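Local coordinates for protein hydroquinone dioxygenase large subunit (Pseudomonas sp., PDB 4ZXA) that probably catalyses Fe2+-dependent ring-opening of hydroquinone as the large subunit of a two-subunit hydroquinone 1,2-dioxygenase, here holding cadmium and the ligand 4-hydroxybenzonitrile, at residues 72-77 / 127-132; 85-90 / 300-305; 232-237 / 242-247. All coordinates share one frame; numbering follows the deposited sequence.

Contact 1 of 3, residues 72-77 / 127-132. With H8N (4-hydroxybenzonitrile), chain J.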
ATOM      1  N   ARG E  72      12.775   8.573  -5.214  1.00 20.48           N
ATOM      2  CA  ARG E  72      13.414   7.840  -6.300  1.00 20.65           C
ATOM      3  C   ARG E  72      13.381   8.685  -7.564  1.00 24.62           C
ATOM      4  O   ARG E  72      14.397   8.815  -8.247  1.00 21.82           O
ATOM      5  CB  ARG E  72      12.789   6.445  -6.538  1.00 19.31           C
ATOM      6  CG  ARG E  72      12.936   5.445  -5.356  1.00 17.00           C
ATOM      7  CD  ARG E  72      14.338   5.487  -4.786  1.00 19.36           C
ATOM      8  NE  ARG E  72      14.584   4.558  -3.687  1.00 19.36           N
ATOM      9  CZ  ARG E  72      14.101   4.702  -2.453  1.00 22.43           C
ATOM     10  NH1 ARG E  72      13.287   5.713  -2.159  1.00 22.19           N
ATOM     11  NH2 ARG E  72      14.413   3.821  -1.515  1.00 23.47           N
ATOM     12  N   ASP E  73      12.224   9.280  -7.860  1.00 23.19           N
ATOM     13  CA  ASP E  73      12.078  10.053  -9.094  1.00 25.29           C
ATOM     14  C   ASP E  73      13.100  11.182  -9.161  1.00 26.45           C
ATOM     15  O   ASP E  73      13.629  11.490 -10.230  1.00 29.74           O
ATOM     16  CB  ASP E  73      10.666  10.624  -9.251  1.00 21.70           C
ATOM     17  CG  ASP E  73      10.138  10.506 -10.676  1.00 27.41           C
ATOM     18  OD1 ASP E  73      10.876  10.035 -11.580  1.00 25.75           O
ATOM     19  OD2 ASP E  73       8.970  10.888 -10.895  1.00 27.85           O
ATOM     20  N   VAL E  74      13.380  11.788  -8.013  1.00 25.43           N
ATOM     21  CA  VAL E  74      14.308  12.907  -7.965  1.00 25.98           C
ATOM     22  C   VAL E  74      15.740  12.426  -8.086  1.00 28.12           C
ATOM     23  O   VAL E  74      16.542  13.032  -8.799  1.00 29.03           O
ATOM     24  CB  VAL E  74      14.157  13.733  -6.678  1.00 23.34           C
ATOM     25  CG1 VAL E  74      15.448  14.476  -6.376  1.00 22.50           C
ATOM     26  CG2 VAL E  74      12.997  14.688  -6.815  1.00 21.30           C
ATOM     27  N   ALA E  75      16.048  11.332  -7.394  1.00 22.74           N
ATOM     28  CA  ALA E  75      17.403  10.810  -7.361  1.00 24.26           C
ATOM     29  C   ALA E  75      17.782  10.241  -8.722  1.00 30.30           C
ATOM     30  O   ALA E  75      18.954  10.261  -9.100  1.00 29.99           O
ATOM     31  CB  ALA E  75      17.549   9.745  -6.276  1.00 21.65           C
ATOM     32  N   TRP E  76      16.789   9.726  -9.444  1.00 28.94           N
ATOM     33  CA  TRP E  76      17.028   9.070 -10.732  1.00 27.02           C
ATOM     34  C   TRP E  76      16.924  10.044 -11.901  1.00 25.96           C
ATOM     35  O   TRP E  76      17.110   9.662 -13.047  1.00 26.11           O
ATOM     36  CB  TRP E  76      16.031   7.925 -10.959  1.00 23.65           C
ATOM     37  CG  TRP E  76      16.060   6.856  -9.919  1.00 23.96           C
ATOM     38  CD1 TRP E  76      17.015   6.667  -8.964  1.00 24.26           C
ATOM     39  CD2 TRP E  76      15.069   5.839  -9.709  1.00 22.03           C
ATOM     40  NE1 TRP E  76      16.683   5.589  -8.179  1.00 21.49           N
ATOM     41  CE2 TRP E  76      15.494   5.067  -8.610  1.00 19.54           C
ATOM     42  CE3 TRP E  76      13.866   5.511 -10.335  1.00 20.76           C
ATOM     43  CZ2 TRP E  76      14.768   3.979  -8.142  1.00 21.87           C
ATOM     44  CZ3 TRP E  76      13.143   4.444  -9.868  1.00 18.36           C
ATOM     45  CH2 TRP E  76      13.592   3.687  -8.778  1.00 21.45           C
ATOM     46  N   GLY E  77      16.598  11.299 -11.621  1.00 32.00           N
ATOM     47  CA  GLY E  77      16.424  12.269 -12.689  1.00 22.51           C
ATOM     48  C   GLY E  77      15.273  11.875 -13.586  1.00 27.23           C
ATOM     49  O   GLY E  77      15.295  12.112 -14.797  1.00 33.35           O
ATOM     50  N   ALA E 127      12.828  21.047  -9.530  1.00 26.24           N
ATOM     51  CA  ALA E 127      12.956  22.021  -8.450  1.00 26.05           C
ATOM     52  C   ALA E 127      11.764  21.913  -7.514  1.00 28.60           C
ATOM     53  O   ALA E 127      11.916  21.892  -6.289  1.00 27.03           O
ATOM     54  CB  ALA E 127      13.071  23.427  -9.013  1.00 27.42           C
ATOM     55  N   THR E 128      10.575  21.833  -8.101  1.00 29.73           N
ATOM     56  CA  THR E 128       9.366  21.628  -7.320  1.00 30.25           C
ATOM     57  C   THR E 128       9.460  20.355  -6.487  1.00 28.63           C
ATOM     58  O   THR E 128       9.175  20.372  -5.287  1.00 31.07           O
ATOM     59  CB  THR E 128       8.117  21.558  -8.215  1.00 32.75           C
ATOM     60  OG1 THR E 128       8.089  22.699  -9.079  1.00 32.60           O
ATOM     61  CG2 THR E 128       6.852  21.517  -7.370  1.00 24.45           C
ATOM     62  N   PHE E 129       9.868  19.252  -7.113  1.00 27.20           N
ATOM     63  CA  PHE E 129       9.979  17.981  -6.384  1.00 28.53           C
ATOM     64  C   PHE E 129      10.986  18.024  -5.226  1.00 25.04           C
ATOM     65  O   PHE E 129      10.702  17.539  -4.132  1.00 23.60           O
ATOM     66  CB  PHE E 129      10.290  16.812  -7.331  1.00 24.25           C
ATOM     67  CG  PHE E 129       9.083  16.247  -8.026  1.00 24.22           C
ATOM     68  CD1 PHE E 129       7.912  16.994  -8.148  1.00 28.65           C
ATOM     69  CD2 PHE E 129       9.110  14.960  -8.543  1.00 22.10           C
ATOM     70  CE1 PHE E 129       6.795  16.468  -8.787  1.00 23.65           C
ATOM     71  CE2 PHE E 129       8.005  14.419  -9.184  1.00 24.32           C
ATOM     72  CZ  PHE E 129       6.845  15.173  -9.313  1.00 29.41           C
ATOM     73  N   LYS E 130      12.163  18.595  -5.460  1.00 26.63           N
ATOM     74  CA  LYS E 130      13.159  18.695  -4.390  1.00 22.20           C
ATOM     75  C   LYS E 130      12.593  19.505  -3.245  1.00 28.38           C
ATOM     76  O   LYS E 130      12.829  19.203  -2.081  1.00 25.14           O
ATOM     77  CB  LYS E 130      14.444  19.340  -4.900  1.00 30.57           C
ATOM     78  CG  LYS E 130      15.225  18.461  -5.878  1.00 36.26           C
ATOM     79  CD  LYS E 130      16.657  18.936  -6.038  1.00 33.52           C
ATOM     80  CE  LYS E 130      17.451  17.971  -6.898  1.00 42.19           C
ATOM     81  NZ  LYS E 130      18.928  18.188  -6.807  1.00 52.32           N
ATOM     82  N   ALA E 131      11.825  20.536  -3.591  1.00 30.33           N
ATOM     83  CA  ALA E 131      11.240  21.418  -2.596  1.00 26.80           C
ATOM     84  C   ALA E 131      10.167  20.684  -1.797  1.00 27.66           C
ATOM     85  O   ALA E 131      10.005  20.920  -0.586  1.00 29.48           O
ATOM     86  CB  ALA E 131      10.664  22.679  -3.261  1.00 27.40           C
ATOM     87  N   ILE E 132       9.439  19.791  -2.462  1.00 26.21           N
ATOM     88  CA  ILE E 132       8.429  18.992  -1.773  1.00 25.34           C
ATOM     89  C   ILE E 132       9.079  18.021  -0.773  1.00 27.97           C
ATOM     90  O   ILE E 132       8.674  17.959   0.391  1.00 27.69           O
ATOM     91  CB  ILE E 132       7.495  18.255  -2.761  1.00 28.68           C
ATOM     92  CG1 ILE E 132       6.632  19.261  -3.528  1.00 23.45           C
ATOM     93  CG2 ILE E 132       6.598  17.260  -2.021  1.00 25.58           C
ATOM     94  CD1 ILE E 132       5.930  18.673  -4.717  1.00 24.22           C
TER
HETATM   95  NAA H8N J 402      13.227  -0.668 -13.259  1.00 25.61           N
HETATM   96  CAC H8N J 402      13.860  -0.639 -12.307  1.00 26.08           C
HETATM   97  CAI H8N J 402      14.697  -0.644 -11.071  1.00 22.33           C
HETATM   98  CAF H8N J 402      15.160  -1.864 -10.595  1.00 26.14           C
HETATM   99  CAD H8N J 402      15.941  -1.910  -9.444  1.00 25.04           C
HETATM  100  CAH H8N J 402      16.233  -0.716  -8.804  1.00 21.20           C
HETATM  101  OAB H8N J 402      16.989  -0.750  -7.663  1.00 24.40           O
HETATM  102  CAE H8N J 402      15.769   0.506  -9.278  1.00 23.16           C
HETATM  103  CAG H8N J 402      14.995   0.542 -10.427  1.00 22.78           C
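D73 OD2 shares a hydrogen bond with T91 OG1 and also meets the edge of the F129 ring, 4.0 Å from F129 CE2. Carboxylate and ring planes are turned 52° from one another. The acid is buried, and the hydroxyl of T91 provides its oxygen with a polar mate, with F78, F85 and F129 packed against the side chain. One residue on, V74 makes the closest approach between the segments. Its CG2 branch comes to 3.5 Å from F129 CB, the two side chains running antiparallel past one another. The other branch, CG1, stands anti to the backbone N (chi1 156°), a rotation that turns it to the extended aliphatic run of K130, 4.0 Å from K130 CG. This is helix-to-helix packing within the N-terminal family region, joining the last turn of helix 63-75 to helix 122-136. A Schellman motif ends the first helix at G77, where phi is positive and the helical path stops. W76, inside this closing turn, belongs to the ligand pocket. R72 CB sits 3.5 Å above one face of the W76 indole, toward its rim, while the R72 guanidinium is tied to the carbonyls of T229, W230 and P143. From the six-membered end of the indole, W76 CZ2 approaches H8N CAE at 3.8 Å.

Contact 2 of 3, residues 85-90 / 300-305. With CD (cadmium ion), chain I.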
ATOM      1  N   PHE E  85       3.963   6.257  -9.098  1.00 22.17           N
ATOM      2  CA  PHE E  85       3.935   6.401  -7.652  1.00 20.34           C
ATOM      3  C   PHE E  85       2.933   5.401  -7.152  1.00 20.29           C
ATOM      4  O   PHE E  85       3.081   4.826  -6.088  1.00 18.19           O
ATOM      5  CB  PHE E  85       3.457   7.794  -7.273  1.00 23.27           C
ATOM      6  CG  PHE E  85       4.512   8.847  -7.369  1.00 23.78           C
ATOM      7  CD1 PHE E  85       5.447   8.823  -8.388  1.00 21.07           C
ATOM      8  CD2 PHE E  85       4.553   9.880  -6.440  1.00 23.97           C
ATOM      9  CE1 PHE E  85       6.426   9.815  -8.485  1.00 24.30           C
ATOM     10  CE2 PHE E  85       5.520  10.868  -6.514  1.00 25.21           C
ATOM     11  CZ  PHE E  85       6.465  10.842  -7.550  1.00 26.84           C
ATOM     12  N   ASP E  86       1.885   5.229  -7.943  1.00 25.33           N
ATOM     13  CA  ASP E  86       0.837   4.263  -7.675  1.00 21.67           C
ATOM     14  C   ASP E  86      -0.003   4.205  -8.941  1.00 23.51           C
ATOM     15  O   ASP E  86       0.384   4.756  -9.962  1.00 23.99           O
ATOM     16  CB  ASP E  86       0.019   4.611  -6.414  1.00 18.67           C
ATOM     17  CG  ASP E  86      -0.941   5.789  -6.613  1.00 27.80           C
ATOM     18  OD1 ASP E  86      -1.074   6.317  -7.747  1.00 27.87           O
ATOM     19  OD2 ASP E  86      -1.591   6.179  -5.619  1.00 25.68           O
ATOM     20  N   HIS E  87      -1.147   3.537  -8.895  0.63 24.66           N
ATOM     21  CA  HIS E  87      -1.900   3.292 -10.120  0.63 24.70           C
ATOM     22  C   HIS E  87      -2.617   4.525 -10.675  0.63 25.58           C
ATOM     23  O   HIS E  87      -3.337   4.435 -11.670  0.63 25.64           O
ATOM     24  CB  HIS E  87      -2.864   2.119  -9.936  0.63 24.35           C
ATOM     25  CG  HIS E  87      -2.171   0.807  -9.751  0.63 22.50           C
ATOM     26  ND1 HIS E  87      -1.776   0.341  -8.517  0.63 22.54           N
ATOM     27  CD2 HIS E  87      -1.783  -0.127 -10.651  0.63 23.28           C
ATOM     28  CE1 HIS E  87      -1.181  -0.830  -8.662  0.63 23.93           C
ATOM     29  NE2 HIS E  87      -1.175  -1.137  -9.947  0.63 26.87           N
ATOM     30  N   VAL E  88      -2.414   5.671 -10.037  1.00 24.99           N
ATOM     31  CA  VAL E  88      -2.981   6.915 -10.539  1.00 21.73           C
ATOM     32  C   VAL E  88      -1.908   7.921 -10.952  1.00 25.31           C
ATOM     33  O   VAL E  88      -1.991   8.504 -12.023  1.00 28.59           O
ATOM     34  CB  VAL E  88      -3.919   7.551  -9.495  1.00 24.24           C
ATOM     35  CG1 VAL E  88      -4.442   8.882  -9.983  1.00 22.62           C
ATOM     36  CG2 VAL E  88      -5.062   6.600  -9.198  1.00 24.97           C
ATOM     37  N   ILE E  89      -0.896   8.101 -10.108  1.00 25.56           N
ATOM     38  CA  ILE E  89       0.063   9.188 -10.259  1.00 23.89           C
ATOM     39  C   ILE E  89       1.426   8.737 -10.764  1.00 23.04           C
ATOM     40  O   ILE E  89       1.980   7.760 -10.281  1.00 28.18           O
ATOM     41  CB  ILE E  89       0.272   9.916  -8.914  1.00 27.05           C
ATOM     42  CG1 ILE E  89      -1.041  10.545  -8.440  1.00 28.41           C
ATOM     43  CG2 ILE E  89       1.345  10.965  -9.052  1.00 24.48           C
ATOM     44  CD1 ILE E  89      -1.574  11.636  -9.371  1.00 24.70           C
ATOM     45  N   GLY E  90       1.979   9.469 -11.723  1.00 24.29           N
ATOM     46  CA  GLY E  90       3.237   9.074 -12.322  1.00 21.75           C
ATOM     47  C   GLY E  90       3.865  10.100 -13.246  1.00 25.75           C
ATOM     48  O   GLY E  90       3.266  11.125 -13.577  1.00 29.55           O
ATOM     49  N   ASP E 300       8.432  -3.690 -23.223  1.00 23.73           N
ATOM     50  CA  ASP E 300       6.980  -3.509 -23.337  1.00 29.95           C
ATOM     51  C   ASP E 300       6.195  -3.961 -22.105  1.00 30.54           C
ATOM     52  O   ASP E 300       4.995  -4.224 -22.182  1.00 29.00           O
ATOM     53  CB  ASP E 300       6.437  -4.206 -24.598  1.00 30.45           C
ATOM     54  CG  ASP E 300       6.708  -5.712 -24.610  1.00 36.33           C
ATOM     55  OD1 ASP E 300       7.546  -6.193 -23.803  1.00 31.60           O
ATOM     56  OD2 ASP E 300       6.083  -6.414 -25.438  1.00 30.29           O
ATOM     57  N   ILE E 301       6.872  -4.057 -20.969  1.00 24.82           N
ATOM     58  CA  ILE E 301       6.192  -4.460 -19.751  1.00 27.04           C
ATOM     59  C   ILE E 301       6.386  -3.404 -18.677  1.00 24.65           C
ATOM     60  O   ILE E 301       7.159  -2.462 -18.839  1.00 23.95           O
ATOM     61  CB  ILE E 301       6.659  -5.881 -19.243  1.00 30.21           C
ATOM     62  CG1 ILE E 301       8.187  -5.978 -19.131  1.00 21.53           C
ATOM     63  CG2 ILE E 301       6.149  -6.994 -20.158  1.00 27.21           C
ATOM     64  CD1 ILE E 301       8.772  -5.286 -17.916  1.00 22.27           C
ATOM     65  N   ARG E 302       5.656  -3.559 -17.587  1.00 26.92           N
ATOM     66  CA  ARG E 302       5.911  -2.799 -16.370  1.00 26.57           C
ATOM     67  C   ARG E 302       6.100  -3.826 -15.255  1.00 26.74           C
ATOM     68  O   ARG E 302       5.652  -4.975 -15.372  1.00 23.72           O
ATOM     69  CB  ARG E 302       4.722  -1.904 -16.049  1.00 25.91           C
ATOM     70  CG  ARG E 302       3.475  -2.699 -15.744  1.00 28.25           C
ATOM     71  CD  ARG E 302       2.264  -1.811 -15.653  1.00 35.93           C
ATOM     72  NE  ARG E 302       1.490  -2.126 -14.459  1.00 43.75           N
ATOM     73  CZ  ARG E 302       0.266  -1.665 -14.216  1.00 46.94           C
ATOM     74  NH1 ARG E 302      -0.337  -0.873 -15.100  1.00 35.79           N
ATOM     75  NH2 ARG E 302      -0.359  -2.004 -13.089  1.00 41.29           N
ATOM     76  N   HIS E 303       6.757  -3.430 -14.175  1.00 23.44           N
ATOM     77  CA  HIS E 303       7.120  -4.398 -13.153  1.00 21.62           C
ATOM     78  C   HIS E 303       7.440  -3.723 -11.824  1.00 21.16           C
ATOM     79  O   HIS E 303       7.615  -2.514 -11.768  1.00 24.26           O
ATOM     80  CB  HIS E 303       8.304  -5.238 -13.636  1.00 22.05           C
ATOM     81  CG  HIS E 303       9.511  -4.424 -14.003  1.00 25.11           C
ATOM     82  ND1 HIS E 303      10.640  -4.983 -14.538  1.00 27.74           N
ATOM     83  CD2 HIS E 303       9.750  -3.099 -13.887  1.00 23.71           C
ATOM     84  CE1 HIS E 303      11.542  -4.030 -14.750  1.00 20.95           C
ATOM     85  NE2 HIS E 303      11.023  -2.887 -14.355  1.00 21.40           N
ATOM     86  N   GLN E 304       7.501  -4.511 -10.757  1.00 20.01           N
ATOM     87  CA  GLN E 304       7.797  -3.998  -9.427  1.00 20.36           C
ATOM     88  C   GLN E 304       8.441  -5.153  -8.683  1.00 21.73           C
ATOM     89  O   GLN E 304       8.074  -6.310  -8.902  1.00 27.25           O
ATOM     90  CB  GLN E 304       6.509  -3.535  -8.726  1.00 20.89           C
ATOM     91  CG  GLN E 304       6.732  -2.793  -7.410  1.00 21.64           C
ATOM     92  CD  GLN E 304       5.468  -2.130  -6.858  1.00 25.86           C
ATOM     93  OE1 GLN E 304       4.354  -2.605  -7.069  1.00 31.71           O
ATOM     94  NE2 GLN E 304       5.644  -1.020  -6.148  1.00 24.90           N
ATOM     95  N   GLY E 305       9.416  -4.862  -7.830  1.00 23.88           N
ATOM     96  CA  GLY E 305      10.156  -5.915  -7.151  1.00 21.85           C
ATOM     97  C   GLY E 305       9.871  -6.037  -5.662  1.00 23.69           C
ATOM     98  O   GLY E 305       9.448  -5.077  -5.010  1.00 23.03           O
TER
HETATM   99 CD    CD I 401      12.164  -1.219 -15.268  1.00 28.17          CD
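One residue along from a histidine of the cupin metal site, on the strand that supplies it, R302 meets H87 of the turn before strand 89-93. R302 NH2 comes to the NE2-CD2 edge of the imidazole, near its plane, 3.4 Å from H87 NE2 and no farther from H87 CD2. The angle is too poor for a hydrogen bond, and H87 is modelled in two positions, so this edge contact describes one of them. Ring and guanidinium planes are 48° apart. A bend at chi3 (-133°) in R302 turns the guanidinium at the end of its chain, and F255 of strand 251-257 touches both partners. The turn carrying H87 has its own support: D86 OD1 receives V88 N at 2.7 Å, from above the carboxylate plane, and I89 N at 3.0 Å. The first of these bonds makes an Asx turn, while D86 OD2 is held by H59. On strand 301-307 the next residue after R302 turns inward instead, and H303 NE2 binds the cadmium at 2.2 Å. H256, N258 and E262 complete the protein ligands. Their spacing resembles the two-histidine, one-glutamate signature of cupins with asparagine in the second histidine's place, and H303 probably corresponds to the later histidine of that beta-barrel fold.

Contact 3 of 3, residues 232-237 / 242-247. With H8N (4-hydroxybenzonitrile), chain J.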
ATOM      1  N   PRO E 232      20.149   2.134  -8.136  1.00 23.26           N
ATOM      2  CA  PRO E 232      21.242   1.723  -9.022  1.00 24.81           C
ATOM      3  C   PRO E 232      22.314   2.808  -9.065  1.00 29.22           C
ATOM      4  O   PRO E 232      21.999   3.966  -9.362  1.00 24.72           O
ATOM      5  CB  PRO E 232      20.555   1.582 -10.389  1.00 20.99           C
ATOM      6  CG  PRO E 232      19.096   1.297 -10.046  1.00 20.71           C
ATOM      7  CD  PRO E 232      18.837   2.121  -8.811  1.00 21.75           C
ATOM      8  N   SER E 233      23.556   2.432  -8.759  1.00 26.86           N
ATOM      9  CA  SER E 233      24.668   3.366  -8.724  1.00 23.36           C
ATOM     10  C   SER E 233      25.863   2.759  -9.482  1.00 27.91           C
ATOM     11  O   SER E 233      26.176   1.575  -9.310  1.00 27.90           O
ATOM     12  CB  SER E 233      25.027   3.674  -7.269  1.00 22.25           C
ATOM     13  OG  SER E 233      26.019   4.680  -7.184  1.00 26.38           O
ATOM     14  N   VAL E 234      26.521   3.560 -10.322  1.00 23.06           N
ATOM     15  CA  VAL E 234      27.524   3.039 -11.253  1.00 24.37           C
ATOM     16  C   VAL E 234      28.808   2.572 -10.551  1.00 26.79           C
ATOM     17  O   VAL E 234      29.413   3.334  -9.797  1.00 25.34           O
ATOM     18  CB  VAL E 234      27.917   4.094 -12.318  1.00 23.32           C
ATOM     19  CG1 VAL E 234      29.061   3.586 -13.160  1.00 19.04           C
ATOM     20  CG2 VAL E 234      26.734   4.447 -13.195  1.00 22.19           C
ATOM     21  N   THR E 235      29.223   1.329 -10.813  1.00 21.22           N
ATOM     22  CA  THR E 235      30.465   0.804 -10.252  1.00 22.90           C
ATOM     23  C   THR E 235      31.499   0.397 -11.298  1.00 22.29           C
ATOM     24  O   THR E 235      32.610   0.048 -10.944  1.00 24.66           O
ATOM     25  CB  THR E 235      30.242  -0.387  -9.280  1.00 24.14           C
ATOM     26  OG1 THR E 235      29.453  -1.398  -9.914  1.00 22.77           O
ATOM     27  CG2 THR E 235      29.549   0.070  -7.992  1.00 21.18           C
ATOM     28  N   SER E 236      31.135   0.422 -12.573  1.00 19.28           N
ATOM     29  CA  SER E 236      32.121   0.245 -13.630  1.00 23.00           C
ATOM     30  C   SER E 236      31.583   0.745 -14.968  1.00 25.85           C
ATOM     31  O   SER E 236      30.411   0.534 -15.309  1.00 23.40           O
ATOM     32  CB  SER E 236      32.584  -1.214 -13.745  1.00 23.39           C
ATOM     33  OG  SER E 236      31.514  -2.084 -14.070  1.00 21.56           O
ATOM     34  N   VAL E 237      32.453   1.407 -15.721  1.00 24.82           N
ATOM     35  CA  VAL E 237      32.076   2.004 -16.985  1.00 23.21           C
ATOM     36  C   VAL E 237      32.862   1.400 -18.145  1.00 21.13           C
ATOM     37  O   VAL E 237      34.079   1.508 -18.203  1.00 20.43           O
ATOM     38  CB  VAL E 237      32.315   3.526 -16.955  1.00 27.75           C
ATOM     39  CG1 VAL E 237      31.861   4.169 -18.271  1.00 23.22           C
ATOM     40  CG2 VAL E 237      31.595   4.148 -15.770  1.00 25.52           C
ATOM     41  N   LEU E 242      27.072   0.346 -18.486  1.00 21.05           N
ATOM     42  CA  LEU E 242      27.270   0.696 -17.078  1.00 21.99           C
ATOM     43  C   LEU E 242      26.792  -0.417 -16.132  1.00 23.79           C
ATOM     44  O   LEU E 242      25.653  -0.908 -16.223  1.00 21.22           O
ATOM     45  CB  LEU E 242      26.554   1.997 -16.720  1.00 17.96           C
ATOM     46  CG  LEU E 242      26.679   3.221 -17.621  1.00 23.60           C
ATOM     47  CD1 LEU E 242      25.733   4.326 -17.145  1.00 20.71           C
ATOM     48  CD2 LEU E 242      28.106   3.729 -17.685  1.00 19.96           C
ATOM     49  N   PHE E 243      27.670  -0.821 -15.225  1.00 22.46           N
ATOM     50  CA  PHE E 243      27.251  -1.676 -14.124  1.00 24.38           C
ATOM     51  C   PHE E 243      26.727  -0.793 -12.983  1.00 21.76           C
ATOM     52  O   PHE E 243      27.463   0.039 -12.450  1.00 22.86           O
ATOM     53  CB  PHE E 243      28.402  -2.573 -13.668  1.00 21.48           C
ATOM     54  CG  PHE E 243      28.458  -3.894 -14.386  1.00 24.48           C
ATOM     55  CD1 PHE E 243      27.680  -4.120 -15.514  1.00 23.92           C
ATOM     56  CD2 PHE E 243      29.263  -4.924 -13.916  1.00 18.65           C
ATOM     57  CE1 PHE E 243      27.716  -5.356 -16.172  1.00 24.63           C
ATOM     58  CE2 PHE E 243      29.301  -6.151 -14.566  1.00 20.23           C
ATOM     59  CZ  PHE E 243      28.533  -6.369 -15.693  1.00 22.79           C
ATOM     60  N   CYS E 244      25.456  -0.958 -12.624  1.00 18.75           N
ATOM     61  CA  CYS E 244      24.839  -0.101 -11.604  1.00 22.16           C
ATOM     62  C   CYS E 244      24.203  -0.907 -10.484  1.00 25.71           C
ATOM     63  O   CYS E 244      22.978  -0.971 -10.394  1.00 22.91           O
ATOM     64  CB  CYS E 244      23.765   0.784 -12.232  1.00 22.98           C
ATOM     65  SG  CYS E 244      24.231   1.528 -13.819  1.00 27.03           S
ATOM     66  N   PRO E 245      25.033  -1.517  -9.619  1.00 24.60           N
ATOM     67  CA  PRO E 245      24.527  -2.374  -8.540  1.00 21.57           C
ATOM     68  C   PRO E 245      23.762  -1.541  -7.536  1.00 24.44           C
ATOM     69  O   PRO E 245      23.955  -0.325  -7.479  1.00 24.51           O
ATOM     70  CB  PRO E 245      25.801  -2.897  -7.869  1.00 24.53           C
ATOM     71  CG  PRO E 245      26.940  -2.497  -8.792  1.00 26.77           C
ATOM     72  CD  PRO E 245      26.482  -1.299  -9.524  1.00 19.40           C
ATOM     73  N   THR E 246      22.922  -2.194  -6.742  1.00 23.82           N
ATOM     74  CA  THR E 246      22.137  -1.519  -5.714  1.00 22.19           C
ATOM     75  C   THR E 246      21.645  -2.573  -4.718  1.00 23.30           C
ATOM     76  O   THR E 246      21.531  -3.744  -5.064  1.00 20.77           O
ATOM     77  CB  THR E 246      20.940  -0.773  -6.340  1.00 21.43           C
ATOM     78  OG1 THR E 246      20.104  -0.239  -5.313  1.00 21.52           O
ATOM     79  CG2 THR E 246      20.117  -1.708  -7.206  1.00 21.85           C
ATOM     80  N   THR E 247      21.385  -2.156  -3.481  1.00 21.75           N
ATOM     81  CA  THR E 247      20.917  -3.058  -2.447  1.00 19.69           C
ATOM     82  C   THR E 247      19.425  -2.843  -2.233  1.00 22.07           C
ATOM     83  O   THR E 247      18.989  -1.732  -1.965  1.00 22.13           O
ATOM     84  CB  THR E 247      21.708  -2.865  -1.137  1.00 21.54           C
ATOM     85  OG1 THR E 247      21.454  -1.562  -0.604  1.00 24.19           O
ATOM     86  CG2 THR E 247      23.209  -3.005  -1.414  1.00 19.75           C
TER
HETATM   87  NAA H8N J 402      13.227  -0.668 -13.259  1.00 25.61           N
HETATM   88  CAC H8N J 402      13.860  -0.639 -12.307  1.00 26.08           C
HETATM   89  CAI H8N J 402      14.697  -0.644 -11.071  1.00 22.33           C
HETATM   90  CAF H8N J 402      15.160  -1.864 -10.595  1.00 26.14           C
HETATM   91  CAD H8N J 402      15.941  -1.910  -9.444  1.00 25.04           C
HETATM   92  CAH H8N J 402      16.233  -0.716  -8.804  1.00 21.20           C
HETATM   93  OAB H8N J 402      16.989  -0.750  -7.663  1.00 24.40           O
HETATM   94  CAE H8N J 402      15.769   0.506  -9.278  1.00 23.16           C
HETATM   95  CAG H8N J 402      14.995   0.542 -10.427  1.00 22.78           C
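The pyrrolidine of P232 overhangs the rim of the H8N ring on one side, P232 CG 3.5 Å from H8N CAE; T246, across from P232, turns its methyl to the phenol end (chi1 174°), T246 CG2 lying 3.3 Å from H8N OAB. Its OG1 bonds to N231 N and E248 OE1; E248 also bonds the ligand through OE2. The F243 ring is met obliquely by S236 OG, 3.2 Å from F243 CB and hydrogen-bonded to Q151 of the small subunit, and by the W316 ring at about 90°. S236 and F243 lie in the beta hairpin of strands 236-238 and 241-249, the former an outer strand of its sheet within this chain; residues 232-235 run up to it as an irregular loop. There T235 N gives F243 O a bond of 2.7 Å, and S233 N reaches P245 O at 3.1 Å. V234 CG2 rests against C244 SG at 3.9 Å, and V237 CG1 packs alongside L242 CD2. With an alanine at P232, CG and CD go, and the CAE side of the ligand's rim would probably be left with a gap and the ring freer to shift. P232 CB also packs on C244 CB, 3.8 Å away.

Contact 1 is partly buried and joins two helices by apolar packing, without hydrogen bonds across it; contact 3, also partly buried and by far the more extensive, depends on backbone bonds within and beside a hairpin and is bonded to the small subunit. Contact 2 is a small surface meeting of two polar side chains, one residue along from a metal-binding histidine. Chemistry thus follows place in the fold. Contacts 1 and 2 touch through F85, which packs on D73 and F129, whereas contacts 1 and 3 meet through W76 and P232, both touching H8N. Contacts 2 and 3 stay about 10 Å apart at their nearest atoms, yet each contributes to the same pocket.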